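Local coordinates for nicking enzyme (Staphylococcus aureus, PDB 4HTE), which probably nicks the plasmid's origin of transfer as a relaxase of bacterial conjugation, represented by its largely helical C-terminal domain, at residues V224-L229 with Q249-F254; K90-F95 with E111-T116; F168-L173 with N206-F211. All coordinates share one frame; numbering follows the deposited sequence.

Read from the N terminus, the three contacts follow one another in series, neither nesting nor crossing. Interaction 2 comes first: it closes a loop of 15 intervening residues and folds helix 109-122 across the end of the long helix 64-99. Interaction 3 then brings helix 159-179 alongside helix 198-227, spanning 32 residues. Interaction 1 follows, joining the end of that same helix 198-227 to helix 245-269 across 19 residues. Interactions 1 and 3 therefore share one helix, although their centres lie 28 Å apart. The set illustrates how an all-helical domain is assembled by apolar contacts between helices close in sequence.

Interaction 1 of 3, residues V224-L229 with Q249-F254; sequences VQIKEL and QQLIDF
Leu251 reaches out from helix 245-269 to meet Ile226 and Leu229, and this apolar cluster carries most of the contact. Its CD2 methyl lies 3.5 Å from Ile226 CG2, and the two side chains cross obliquely. The same CD2 meets Leu229 CD1 at 3.7 Å. The two leucines approach tip to tip. Leu251 is set up for this by its first torsion (chi1 -179°), which carries CG opposite the backbone N.

A second apolar pair lies alongside. The chain of Ile252 turns at chi2 (-59°), swinging CD1 to 3.9 Å from Ile226 CG1; the two side chains cross at about a right angle. The side chain of Gln225 crosses that of Ile252 in a similar way and flanks the group.

The contact joins the end of helix 198-227 to helix 245-269, with helix 233-242 between them in the chain. Beyond it, the carbonyl oxygen of Asp253 accepts a hydrogen bond from Asn327, and Phe254 meets the ring of His331, linking helix 245-269 to the region of the calcium-binding Asp328. The side chain of Ile252 is about 11 Å from a bound calcium ion. With no hydrogen bond between the segments, their association rests on buried hydrocarbon.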
ATOM      1  N   VAL A 224       5.895  -9.462  -4.654  1.00 64.60           N
ATOM      2  CA  VAL A 224       6.107 -10.331  -3.502  1.00 61.53           C
ATOM      3  C   VAL A 224       4.883 -11.206  -3.254  1.00 60.36           C
ATOM      4  O   VAL A 224       5.009 -12.384  -2.918  1.00 62.34           O
ATOM      5  CB  VAL A 224       6.442  -9.521  -2.224  1.00 59.66           C
ATOM      6  CG1 VAL A 224       5.287  -8.615  -1.834  1.00 59.23           C
ATOM      7  CG2 VAL A 224       6.798 -10.450  -1.075  1.00 60.81           C
ATOM      8  N   GLN A 225       3.699 -10.627  -3.431  1.00 60.58           N
ATOM      9  CA  GLN A 225       2.454 -11.363  -3.247  1.00 64.86           C
ATOM     10  C   GLN A 225       2.289 -12.425  -4.329  1.00 68.09           C
ATOM     11  O   GLN A 225       1.970 -13.578  -4.040  1.00 69.78           O
ATOM     12  CB  GLN A 225       1.254 -10.413  -3.279  1.00 61.07           C
ATOM     13  CG  GLN A 225       1.158  -9.479  -2.087  1.00 55.98           C
ATOM     14  CD  GLN A 225      -0.046  -8.558  -2.169  1.00 53.98           C
ATOM     15  OE1 GLN A 225       0.085  -7.337  -2.079  1.00 53.38           O
ATOM     16  NE2 GLN A 225      -1.228  -9.140  -2.341  1.00 55.27           N
ATOM     17  N   ILE A 226       2.519 -12.026  -5.575  1.00 66.98           N
ATOM     18  CA  ILE A 226       2.287 -12.899  -6.719  1.00 69.89           C
ATOM     19  C   ILE A 226       3.247 -14.085  -6.697  1.00 75.61           C
ATOM     20  O   ILE A 226       2.945 -15.148  -7.238  1.00 79.42           O
ATOM     21  CB  ILE A 226       2.424 -12.129  -8.051  1.00 68.04           C
ATOM     22  CG1 ILE A 226       1.442 -10.952  -8.081  1.00 62.95           C
ATOM     23  CG2 ILE A 226       2.175 -13.056  -9.235  1.00 70.62           C
ATOM     24  CD1 ILE A 226       1.478 -10.139  -9.355  1.00 63.58           C
ATOM     25  N   LYS A 227       4.397 -13.906  -6.057  1.00 77.92           N
ATOM     26  CA  LYS A 227       5.366 -14.986  -5.929  1.00 80.54           C
ATOM     27  C   LYS A 227       4.751 -16.174  -5.192  1.00 80.10           C
ATOM     28  O   LYS A 227       5.072 -17.326  -5.483  1.00 84.81           O
ATOM     29  CB  LYS A 227       6.615 -14.500  -5.190  1.00 77.94           C
ATOM     30  N   GLU A 228       3.863 -15.887  -4.244  1.00 73.61           N
ATOM     31  CA  GLU A 228       3.219 -16.934  -3.454  1.00 72.24           C
ATOM     32  C   GLU A 228       2.100 -17.633  -4.218  1.00 73.18           C
ATOM     33  O   GLU A 228       1.564 -18.638  -3.753  1.00 70.41           O
ATOM     34  CB  GLU A 228       2.654 -16.353  -2.157  1.00 71.66           C
ATOM     35  CG  GLU A 228       3.716 -15.912  -1.171  1.00 75.32           C
ATOM     36  CD  GLU A 228       3.128 -15.255   0.062  1.00 76.77           C
ATOM     37  OE1 GLU A 228       2.353 -14.284  -0.088  1.00 72.80           O
ATOM     38  OE2 GLU A 228       3.441 -15.711   1.182  1.00 80.22           O
ATOM     39  N   LEU A 229       1.745 -17.103  -5.384  1.00 77.38           N
ATOM     40  CA  LEU A 229       0.674 -17.685  -6.183  1.00 78.33           C
ATOM     41  C   LEU A 229       1.199 -18.792  -7.090  1.00 84.42           C
ATOM     42  O   LEU A 229       0.452 -19.689  -7.483  1.00 86.71           O
ATOM     43  CB  LEU A 229      -0.018 -16.608  -7.023  1.00 76.25           C
ATOM     44  CG  LEU A 229      -0.893 -15.600  -6.276  1.00 72.87           C
ATOM     45  CD1 LEU A 229      -1.505 -14.613  -7.258  1.00 76.70           C
ATOM     46  CD2 LEU A 229      -1.981 -16.304  -5.481  1.00 72.09           C
ATOM     47  N   GLN A 249      -2.033  -6.051 -11.674  1.00 72.66           N
ATOM     48  CA  GLN A 249      -3.170  -5.616 -10.868  1.00 66.37           C
ATOM     49  C   GLN A 249      -4.375  -6.513 -11.119  1.00 68.08           C
ATOM     50  O   GLN A 249      -5.048  -6.942 -10.182  1.00 61.65           O
ATOM     51  CB  GLN A 249      -3.537  -4.169 -11.198  1.00 62.38           C
ATOM     52  CG  GLN A 249      -4.780  -3.662 -10.478  1.00 59.41           C
ATOM     53  CD  GLN A 249      -4.482  -3.159  -9.081  1.00 55.62           C
ATOM     54  OE1 GLN A 249      -4.093  -2.008  -8.896  1.00 56.35           O
ATOM     55  NE2 GLN A 249      -4.662  -4.021  -8.087  1.00 55.19           N
ATOM     56  N   GLN A 250      -4.643  -6.788 -12.392  1.00 75.31           N
ATOM     57  CA  GLN A 250      -5.770  -7.628 -12.775  1.00 79.00           C
ATOM     58  C   GLN A 250      -5.707  -8.983 -12.078  1.00 78.96           C
ATOM     59  O   GLN A 250      -6.740  -9.582 -11.777  1.00 80.73           O
ATOM     60  CB  GLN A 250      -5.804  -7.823 -14.290  1.00 84.23           C
ATOM     61  CG  GLN A 250      -6.056  -6.545 -15.069  1.00 85.85           C
ATOM     62  CD  GLN A 250      -6.114  -6.776 -16.564  1.00 91.31           C
ATOM     63  OE1 GLN A 250      -5.832  -7.874 -17.048  1.00 94.47           O
ATOM     64  NE2 GLN A 250      -6.481  -5.739 -17.306  1.00 93.76           N
ATOM     65  N   LEU A 251      -4.493  -9.464 -11.828  1.00 75.83           N
ATOM     66  CA  LEU A 251      -4.312 -10.722 -11.114  1.00 77.34           C
ATOM     67  C   LEU A 251      -4.661 -10.551  -9.644  1.00 70.45           C
ATOM     68  O   LEU A 251      -5.411 -11.346  -9.083  1.00 72.81           O
ATOM     69  CB  LEU A 251      -2.874 -11.227 -11.249  1.00 79.02           C
ATOM     70  CG  LEU A 251      -2.604 -12.561 -10.544  1.00 76.89           C
ATOM     71  CD1 LEU A 251      -3.333 -13.704 -11.240  1.00 76.49           C
ATOM     72  CD2 LEU A 251      -1.113 -12.842 -10.464  1.00 74.61           C
ATOM     73  N   ILE A 252      -4.110  -9.517  -9.020  1.00 61.97           N
ATOM     74  CA  ILE A 252      -4.399  -9.242  -7.621  1.00 60.99           C
ATOM     75  C   ILE A 252      -5.906  -9.164  -7.430  1.00 61.09           C
ATOM     76  O   ILE A 252      -6.466  -9.832  -6.563  1.00 63.53           O
ATOM     77  CB  ILE A 252      -3.762  -7.923  -7.155  1.00 58.96           C
ATOM     78  CG1 ILE A 252      -2.237  -8.001  -7.250  1.00 59.23           C
ATOM     79  CG2 ILE A 252      -4.180  -7.609  -5.729  1.00 52.51           C
ATOM     80  CD1 ILE A 252      -1.619  -9.113  -6.429  1.00 60.20           C
ATOM     81  N   ASP A 253      -6.559  -8.350  -8.250  1.00 59.31           N
ATOM     82  CA  ASP A 253      -8.010  -8.231  -8.210  1.00 65.22           C
ATOM     83  C   ASP A 253      -8.648  -9.604  -8.373  1.00 68.38           C
ATOM     84  O   ASP A 253      -9.575  -9.961  -7.646  1.00 66.10           O
ATOM     85  CB  ASP A 253      -8.502  -7.293  -9.312  1.00 68.58           C
ATOM     86  CG  ASP A 253      -8.187  -5.840  -9.025  1.00 67.61           C
ATOM     87  OD1 ASP A 253      -8.142  -5.465  -7.833  1.00 64.09           O
ATOM     88  OD2 ASP A 253      -7.994  -5.070  -9.991  1.00 69.89           O
ATOM     89  N   PHE A 254      -8.143 -10.373  -9.332  1.00 69.66           N
ATOM     90  CA  PHE A 254      -8.654 -11.712  -9.584  1.00 73.37           C
ATOM     91  C   PHE A 254      -8.429 -12.615  -8.373  1.00 72.65           C
ATOM     92  O   PHE A 254      -9.239 -13.495  -8.084  1.00 76.44           O
ATOM     93  CB  PHE A 254      -7.984 -12.314 -10.821  1.00 76.41           C
ATOM     94  CG  PHE A 254      -8.542 -13.646 -11.223  1.00 78.97           C
ATOM     95  CD1 PHE A 254      -8.049 -14.813 -10.663  1.00 73.17           C
ATOM     96  CD2 PHE A 254      -9.559 -13.734 -12.159  1.00 80.13           C
ATOM     97  CE1 PHE A 254      -8.560 -16.044 -11.027  1.00 75.23           C
ATOM     98  CE2 PHE A 254     -10.074 -14.962 -12.528  1.00 81.35           C
ATOM     99  CZ  PHE A 254      -9.573 -16.116 -11.962  1.00 80.14           C
TER

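Interaction 2 of 3, residues K90-F95 with E111-T116; sequences KQAGIF and EKIFIT
Thr116 presses its side chain against Ala92 and Phe95, and these three residues bury the most surface here. The hydroxyl and methyl of Thr116 both face helix 64-99. OG1 lies over the backbone of Ala92, while CG2 is 3.8 Å from Ala92 CA and 3.9 Å from Phe95 CB. With chi1 at -69°, OG1 sits beside its own backbone N, from where it donates to Lys112 O at 3.1 Å. The donor stands well above the carbonyl plane, and the same oxygen also takes the helical bond from Thr116 N. The buried hydroxyl is thus satisfied within its own helix.

Ala92, whose small side chain allows the close approach, puts CB 3.8 Å from Ile113 N and 4.1 Å from both Lys112 CB and Ile113 CG1. The Phe95 and Thr116 side chains pass alongside one another, pointing opposite ways, and one face of the Phe95 ring is covered by Thr116 CA. Ile119 and Leu120 of helix 109-122 continue the packing around this phenylalanine.

The segment axes approach to 8.5 Å at 78°. Two consecutive helices, 64-99 and 109-122, thus pack nearly at right angles within the middle helical domain of the nicking-enzyme C-terminal region.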
ATOM      1  N   LYS A  90      24.376  -1.272  15.041  1.00 87.33           N
ATOM      2  CA  LYS A  90      25.400  -1.921  15.852  1.00 85.24           C
ATOM      3  C   LYS A  90      24.891  -3.252  16.392  1.00 85.44           C
ATOM      4  O   LYS A  90      25.568  -4.274  16.285  1.00 84.90           O
ATOM      5  CB  LYS A  90      25.820  -1.019  17.014  1.00 83.71           C
ATOM      6  CG  LYS A  90      26.551   0.241  16.593  1.00 85.36           C
ATOM      7  CD  LYS A  90      26.905   1.100  17.794  1.00 86.13           C
ATOM      8  CE  LYS A  90      27.665   2.339  17.364  1.00 88.09           C
ATOM      9  NZ  LYS A  90      28.020   3.200  18.516  1.00 89.07           N
ATOM     10  N   GLN A  91      23.690  -3.237  16.964  1.00 83.33           N
ATOM     11  CA  GLN A  91      23.111  -4.433  17.561  1.00 81.52           C
ATOM     12  C   GLN A  91      22.918  -5.541  16.531  1.00 79.39           C
ATOM     13  O   GLN A  91      23.130  -6.718  16.828  1.00 82.83           O
ATOM     14  CB  GLN A  91      21.771  -4.105  18.213  1.00 76.16           C
ATOM     15  CG  GLN A  91      21.142  -5.283  18.927  1.00 75.36           C
ATOM     16  CD  GLN A  91      19.841  -4.917  19.600  1.00 73.06           C
ATOM     17  OE1 GLN A  91      19.369  -3.785  19.492  1.00 71.98           O
ATOM     18  NE2 GLN A  91      19.251  -5.873  20.298  1.00 72.45           N
ATOM     19  N   ALA A  92      22.510  -5.160  15.325  1.00 75.67           N
ATOM     20  CA  ALA A  92      22.276  -6.125  14.256  1.00 77.88           C
ATOM     21  C   ALA A  92      23.584  -6.762  13.801  1.00 80.54           C
ATOM     22  O   ALA A  92      23.683  -7.984  13.683  1.00 80.57           O
ATOM     23  CB  ALA A  92      21.572  -5.453  13.082  1.00 79.01           C
ATOM     24  N   GLY A  93      24.588  -5.927  13.549  1.00 82.28           N
ATOM     25  CA  GLY A  93      25.890  -6.411  13.129  1.00 85.12           C
ATOM     26  C   GLY A  93      26.414  -7.470  14.078  1.00 85.45           C
ATOM     27  O   GLY A  93      26.792  -8.562  13.655  1.00 88.15           O
ATOM     28  N   ILE A  94      26.428  -7.145  15.367  1.00 83.87           N
ATOM     29  CA  ILE A  94      26.870  -8.085  16.390  1.00 83.29           C
ATOM     30  C   ILE A  94      26.014  -9.342  16.328  1.00 80.53           C
ATOM     31  O   ILE A  94      26.530 -10.458  16.292  1.00 81.37           O
ATOM     32  CB  ILE A  94      26.753  -7.491  17.811  1.00 79.59           C
ATOM     33  CG1 ILE A  94      27.599  -6.221  17.948  1.00 77.00           C
ATOM     34  CG2 ILE A  94      27.186  -8.521  18.850  1.00 79.83           C
ATOM     35  CD1 ILE A  94      27.402  -5.493  19.266  1.00 78.93           C
ATOM     36  N   PHE A  95      24.700  -9.146  16.314  1.00 77.34           N
ATOM     37  CA  PHE A  95      23.753 -10.252  16.311  1.00 81.14           C
ATOM     38  C   PHE A  95      24.053 -11.261  15.207  1.00 83.14           C
ATOM     39  O   PHE A  95      23.987 -12.470  15.428  1.00 84.98           O
ATOM     40  CB  PHE A  95      22.328  -9.725  16.146  1.00 79.04           C
ATOM     41  CG  PHE A  95      21.294 -10.806  16.036  1.00 77.00           C
ATOM     42  CD1 PHE A  95      21.020 -11.400  14.815  1.00 76.78           C
ATOM     43  CD2 PHE A  95      20.595 -11.230  17.154  1.00 74.46           C
ATOM     44  CE1 PHE A  95      20.071 -12.396  14.710  1.00 75.86           C
ATOM     45  CE2 PHE A  95      19.645 -12.227  17.055  1.00 75.14           C
ATOM     46  CZ  PHE A  95      19.382 -12.809  15.830  1.00 75.76           C
ATOM     47  N   GLU A 111      17.630  -4.348   6.311  1.00 71.65           N
ATOM     48  CA  GLU A 111      17.075  -5.689   6.423  1.00 70.40           C
ATOM     49  C   GLU A 111      17.556  -6.356   7.708  1.00 75.27           C
ATOM     50  O   GLU A 111      16.753  -6.865   8.487  1.00 77.13           O
ATOM     51  CB  GLU A 111      17.458  -6.528   5.204  1.00 69.16           C
ATOM     52  CG  GLU A 111      16.745  -6.111   3.926  1.00 72.14           C
ATOM     53  CD  GLU A 111      17.275  -6.821   2.696  1.00 75.19           C
ATOM     54  OE1 GLU A 111      18.268  -7.567   2.821  1.00 78.52           O
ATOM     55  OE2 GLU A 111      16.697  -6.634   1.603  1.00 71.99           O
ATOM     56  N   LYS A 112      18.866  -6.340   7.932  1.00 77.59           N
ATOM     57  CA  LYS A 112      19.446  -6.919   9.138  1.00 76.59           C
ATOM     58  C   LYS A 112      18.754  -6.386  10.387  1.00 72.65           C
ATOM     59  O   LYS A 112      18.259  -7.156  11.207  1.00 70.72           O
ATOM     60  CB  LYS A 112      20.942  -6.613   9.211  1.00 73.77           C
ATOM     61  CG  LYS A 112      21.796  -7.439   8.269  1.00 71.66           C
ATOM     62  CD  LYS A 112      23.239  -6.968   8.297  1.00 81.19           C
ATOM     63  CE  LYS A 112      24.136  -7.845   7.443  1.00 86.47           C
ATOM     64  NZ  LYS A 112      25.443  -7.190   7.147  1.00 88.87           N
ATOM     65  N   ILE A 113      18.727  -5.065  10.525  1.00 69.16           N
ATOM     66  CA  ILE A 113      18.101  -4.423  11.673  1.00 66.18           C
ATOM     67  C   ILE A 113      16.698  -4.970  11.905  1.00 65.32           C
ATOM     68  O   ILE A 113      16.341  -5.331  13.027  1.00 64.91           O
ATOM     69  CB  ILE A 113      18.012  -2.904  11.476  1.00 63.41           C
ATOM     70  CG1 ILE A 113      19.408  -2.285  11.533  1.00 65.34           C
ATOM     71  CG2 ILE A 113      17.125  -2.285  12.542  1.00 58.03           C
ATOM     72  CD1 ILE A 113      19.488  -0.915  10.908  1.00 69.27           C
ATOM     73  N   PHE A 114      15.904  -5.025  10.840  1.00 64.98           N
ATOM     74  CA  PHE A 114      14.542  -5.537  10.932  1.00 65.65           C
ATOM     75  C   PHE A 114      14.543  -6.963  11.468  1.00 69.51           C
ATOM     76  O   PHE A 114      13.812  -7.285  12.403  1.00 72.79           O
ATOM     77  CB  PHE A 114      13.859  -5.494   9.564  1.00 64.82           C
ATOM     78  CG  PHE A 114      12.400  -5.860   9.603  1.00 64.17           C
ATOM     79  CD1 PHE A 114      11.449  -4.935  10.005  1.00 62.46           C
ATOM     80  CD2 PHE A 114      11.977  -7.127   9.232  1.00 64.26           C
ATOM     81  CE1 PHE A 114      10.107  -5.266  10.041  1.00 58.62           C
ATOM     82  CE2 PHE A 114      10.633  -7.463   9.266  1.00 62.23           C
ATOM     83  CZ  PHE A 114       9.699  -6.530   9.671  1.00 59.31           C
ATOM     84  N   ILE A 115      15.374  -7.812  10.872  1.00 68.16           N
ATOM     85  CA  ILE A 115      15.453  -9.211  11.269  1.00 66.35           C
ATOM     86  C   ILE A 115      15.940  -9.340  12.706  1.00 64.92           C
ATOM     87  O   ILE A 115      15.354 -10.063  13.507  1.00 65.27           O
ATOM     88  CB  ILE A 115      16.395 -10.000  10.345  1.00 67.79           C
ATOM     89  CG1 ILE A 115      15.883  -9.943   8.904  1.00 67.55           C
ATOM     90  CG2 ILE A 115      16.518 -11.440  10.819  1.00 70.36           C
ATOM     91  CD1 ILE A 115      16.641 -10.816   7.935  1.00 70.77           C
ATOM     92  N   THR A 116      17.016  -8.630  13.021  1.00 63.54           N
ATOM     93  CA  THR A 116      17.589  -8.647  14.359  1.00 63.99           C
ATOM     94  C   THR A 116      16.527  -8.341  15.406  1.00 65.28           C
ATOM     95  O   THR A 116      16.389  -9.061  16.392  1.00 67.04           O
ATOM     96  CB  THR A 116      18.719  -7.608  14.493  1.00 66.53           C
ATOM     97  OG1 THR A 116      19.843  -8.016  13.704  1.00 72.87           O
ATOM     98  CG2 THR A 116      19.151  -7.460  15.949  1.00 62.93           C
TER

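Interaction 3 of 3, residues F168-L173 with N206-F211; sequences FFADKL and NKLEVF
Phe169 offers one face of its ring to the chain of Lys207, and the conformations of these two side chains shape the contact. The first torsion of Phe169 (chi1 -78°) places CG beside the backbone N, opposite the carbonyl carbon, and so lays the ring against the lysine. Lys207 CB stands 3.9 Å from the centroid of the Phe169 ring and only 11° off its normal, a CH-pi contact over the face. From there the lysine does not run straight out. It bends at chi2 and again at chi3, folding along the ring so that CG lies 3.9 Å from Phe169 CE1 and CE comes close to Phe169 CZ. Phe168 CD2 covers the opposite face, 3.7 Å above the plane, so the ring is held between its sequence neighbour and the lysine of the other helix.

Phe211 joins at CD2 of Phe169, its CE2 being 3.7 Å away, with the two side chains crossing at about a right angle. Leu208 brings its two methyls to the other helix: CD2 lies 3.9 Å from Phe169 CB and 3.7 Å from Ala170 N, and CD1 reaches Leu173 CD1.

The contact pairs helices 159-179 and 198-227, whose segments run nearly antiparallel, at 161°. Chemically, the lysine acts in two parts: its methylenes behave as hydrocarbon against an aromatic face, while its ammonium has a long, weak ion pair with Asp53.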
ATOM      1  N   PHE A 168      -5.176  14.259  -9.793  1.00 38.55           N
ATOM      2  CA  PHE A 168      -5.681  15.336  -8.957  1.00 42.03           C
ATOM      3  C   PHE A 168      -4.662  16.468  -8.892  1.00 43.46           C
ATOM      4  O   PHE A 168      -5.026  17.644  -8.920  1.00 45.06           O
ATOM      5  CB  PHE A 168      -5.994  14.820  -7.550  1.00 37.36           C
ATOM      6  CG  PHE A 168      -6.243  15.907  -6.541  1.00 34.27           C
ATOM      7  CD1 PHE A 168      -7.524  16.376  -6.307  1.00 35.47           C
ATOM      8  CD2 PHE A 168      -5.192  16.456  -5.823  1.00 36.31           C
ATOM      9  CE1 PHE A 168      -7.752  17.376  -5.375  1.00 35.99           C
ATOM     10  CE2 PHE A 168      -5.414  17.455  -4.892  1.00 36.04           C
ATOM     11  CZ  PHE A 168      -6.696  17.914  -4.667  1.00 34.82           C
ATOM     12  N   PHE A 169      -3.385  16.107  -8.818  1.00 42.47           N
ATOM     13  CA  PHE A 169      -2.320  17.099  -8.719  1.00 44.03           C
ATOM     14  C   PHE A 169      -1.871  17.594 -10.090  1.00 42.29           C
ATOM     15  O   PHE A 169      -1.447  18.740 -10.234  1.00 42.82           O
ATOM     16  CB  PHE A 169      -1.135  16.537  -7.934  1.00 37.54           C
ATOM     17  CG  PHE A 169      -1.346  16.542  -6.449  1.00 38.53           C
ATOM     18  CD1 PHE A 169      -1.312  17.730  -5.738  1.00 43.02           C
ATOM     19  CD2 PHE A 169      -1.584  15.363  -5.766  1.00 37.61           C
ATOM     20  CE1 PHE A 169      -1.511  17.743  -4.371  1.00 42.05           C
ATOM     21  CE2 PHE A 169      -1.783  15.368  -4.396  1.00 39.53           C
ATOM     22  CZ  PHE A 169      -1.745  16.560  -3.698  1.00 42.43           C
ATOM     23  N   ALA A 170      -1.966  16.731 -11.095  1.00 37.44           N
ATOM     24  CA  ALA A 170      -1.667  17.134 -12.463  1.00 41.68           C
ATOM     25  C   ALA A 170      -2.610  18.265 -12.852  1.00 46.05           C
ATOM     26  O   ALA A 170      -2.202  19.247 -13.474  1.00 47.94           O
ATOM     27  CB  ALA A 170      -1.826  15.960 -13.411  1.00 38.68           C
ATOM     28  N   ASP A 171      -3.875  18.119 -12.475  1.00 44.53           N
ATOM     29  CA  ASP A 171      -4.875  19.140 -12.742  1.00 45.74           C
ATOM     30  C   ASP A 171      -4.560  20.408 -11.960  1.00 46.18           C
ATOM     31  O   ASP A 171      -4.638  21.513 -12.494  1.00 54.66           O
ATOM     32  CB  ASP A 171      -6.267  18.630 -12.371  1.00 47.25           C
ATOM     33  CG  ASP A 171      -7.351  19.649 -12.651  1.00 50.92           C
ATOM     34  OD1 ASP A 171      -7.703  20.418 -11.731  1.00 50.72           O
ATOM     35  OD2 ASP A 171      -7.846  19.686 -13.797  1.00 55.55           O
ATOM     36  N   LYS A 172      -4.209  20.242 -10.689  1.00 44.14           N
ATOM     37  CA  LYS A 172      -3.841  21.371  -9.846  1.00 44.38           C
ATOM     38  C   LYS A 172      -2.724  22.169 -10.498  1.00 47.87           C
ATOM     39  O   LYS A 172      -2.675  23.392 -10.379  1.00 48.35           O
ATOM     40  CB  LYS A 172      -3.386  20.880  -8.473  1.00 43.74           C
ATOM     41  CG  LYS A 172      -4.506  20.327  -7.618  1.00 44.54           C
ATOM     42  CD  LYS A 172      -5.046  21.377  -6.665  1.00 42.03           C
ATOM     43  CE  LYS A 172      -6.561  21.419  -6.686  1.00 40.60           C
ATOM     44  NZ  LYS A 172      -7.087  22.406  -5.706  1.00 41.78           N
ATOM     45  N   LEU A 173      -1.832  21.469 -11.192  1.00 46.54           N
ATOM     46  CA  LEU A 173      -0.699  22.113 -11.846  1.00 44.43           C
ATOM     47  C   LEU A 173      -1.164  22.897 -13.068  1.00 46.17           C
ATOM     48  O   LEU A 173      -0.943  24.100 -13.163  1.00 46.80           O
ATOM     49  CB  LEU A 173       0.346  21.075 -12.264  1.00 43.48           C
ATOM     50  CG  LEU A 173       1.818  21.358 -11.940  1.00 43.71           C
ATOM     51  CD1 LEU A 173       2.709  20.679 -12.966  1.00 41.08           C
ATOM     52  CD2 LEU A 173       2.134  22.843 -11.875  1.00 45.88           C
ATOM     53  N   ASN A 206       6.310  18.199  -7.191  1.00 43.53           N
ATOM     54  CA  ASN A 206       6.924  17.163  -6.375  1.00 45.45           C
ATOM     55  C   ASN A 206       5.947  16.021  -6.124  1.00 41.81           C
ATOM     56  O   ASN A 206       6.309  14.850  -6.224  1.00 37.82           O
ATOM     57  CB  ASN A 206       7.405  17.748  -5.047  1.00 47.26           C
ATOM     58  CG  ASN A 206       8.369  16.832  -4.322  1.00 50.55           C
ATOM     59  OD1 ASN A 206       8.001  16.159  -3.358  1.00 52.55           O
ATOM     60  ND2 ASN A 206       9.614  16.796  -4.785  1.00 51.70           N
ATOM     61  N   LYS A 207       4.703  16.370  -5.809  1.00 39.78           N
ATOM     62  CA  LYS A 207       3.668  15.372  -5.566  1.00 36.46           C
ATOM     63  C   LYS A 207       3.531  14.429  -6.755  1.00 34.99           C
ATOM     64  O   LYS A 207       3.211  13.253  -6.586  1.00 39.54           O
ATOM     65  CB  LYS A 207       2.317  16.039  -5.277  1.00 37.56           C
ATOM     66  CG  LYS A 207       2.279  16.871  -4.000  1.00 42.73           C
ATOM     67  CD  LYS A 207       2.457  16.021  -2.753  1.00 44.73           C
ATOM     68  CE  LYS A 207       1.125  15.651  -2.132  1.00 41.70           C
ATOM     69  NZ  LYS A 207       1.308  14.904  -0.859  1.00 44.05           N
ATOM     70  N   LEU A 208       3.764  14.937  -7.960  1.00 36.55           N
ATOM     71  CA  LEU A 208       3.700  14.088  -9.141  1.00 37.88           C
ATOM     72  C   LEU A 208       4.749  12.984  -9.041  1.00 37.76           C
ATOM     73  O   LEU A 208       4.479  11.830  -9.371  1.00 39.50           O
ATOM     74  CB  LEU A 208       3.895  14.901 -10.422  1.00 37.71           C
ATOM     75  CG  LEU A 208       2.811  15.931 -10.746  1.00 38.65           C
ATOM     76  CD1 LEU A 208       3.027  16.473 -12.139  1.00 38.35           C
ATOM     77  CD2 LEU A 208       1.421  15.326 -10.630  1.00 37.78           C
ATOM     78  N   GLU A 209       5.941  13.341  -8.577  1.00 39.37           N
ATOM     79  CA  GLU A 209       7.005  12.363  -8.385  1.00 43.37           C
ATOM     80  C   GLU A 209       6.610  11.381  -7.295  1.00 44.11           C
ATOM     81  O   GLU A 209       6.821  10.176  -7.422  1.00 45.62           O
ATOM     82  CB  GLU A 209       8.311  13.055  -7.991  1.00 48.51           C
ATOM     83  CG  GLU A 209       9.514  12.124  -7.980  1.00 51.53           C
ATOM     84  CD  GLU A 209      10.656  12.650  -7.130  1.00 51.20           C
ATOM     85  OE1 GLU A 209      10.816  13.887  -7.039  1.00 48.54           O
ATOM     86  OE2 GLU A 209      11.392  11.823  -6.550  1.00 47.87           O
ATOM     87  N   VAL A 210       6.041  11.911  -6.218  1.00 41.82           N
ATOM     88  CA  VAL A 210       5.619  11.089  -5.094  1.00 38.59           C
ATOM     89  C   VAL A 210       4.829   9.880  -5.577  1.00 39.24           C
ATOM     90  O   VAL A 210       4.974   8.783  -5.040  1.00 47.07           O
ATOM     91  CB  VAL A 210       4.752  11.892  -4.101  1.00 34.76           C
ATOM     92  CG1 VAL A 210       4.197  10.981  -3.016  1.00 38.80           C
ATOM     93  CG2 VAL A 210       5.558  13.026  -3.478  1.00 35.71           C
ATOM     94  N   PHE A 211       4.003  10.076  -6.600  1.00 36.60           N
ATOM     95  CA  PHE A 211       3.128   9.009  -7.074  1.00 39.92           C
ATOM     96  C   PHE A 211       3.775   8.160  -8.165  1.00 42.01           C
ATOM     97  O   PHE A 211       3.386   7.011  -8.371  1.00 44.40           O
ATOM     98  CB  PHE A 211       1.784   9.578  -7.531  1.00 41.25           C
ATOM     99  CG  PHE A 211       0.988  10.191  -6.412  1.00 41.52           C
ATOM    100  CD1 PHE A 211       0.418   9.394  -5.432  1.00 35.86           C
ATOM    101  CD2 PHE A 211       0.826  11.563  -6.329  1.00 41.34           C
ATOM    102  CE1 PHE A 211      -0.304   9.953  -4.393  1.00 34.80           C
ATOM    103  CE2 PHE A 211       0.104  12.128  -5.294  1.00 41.35           C
ATOM    104  CZ  PHE A 211      -0.459  11.322  -4.325  1.00 37.91           C
TER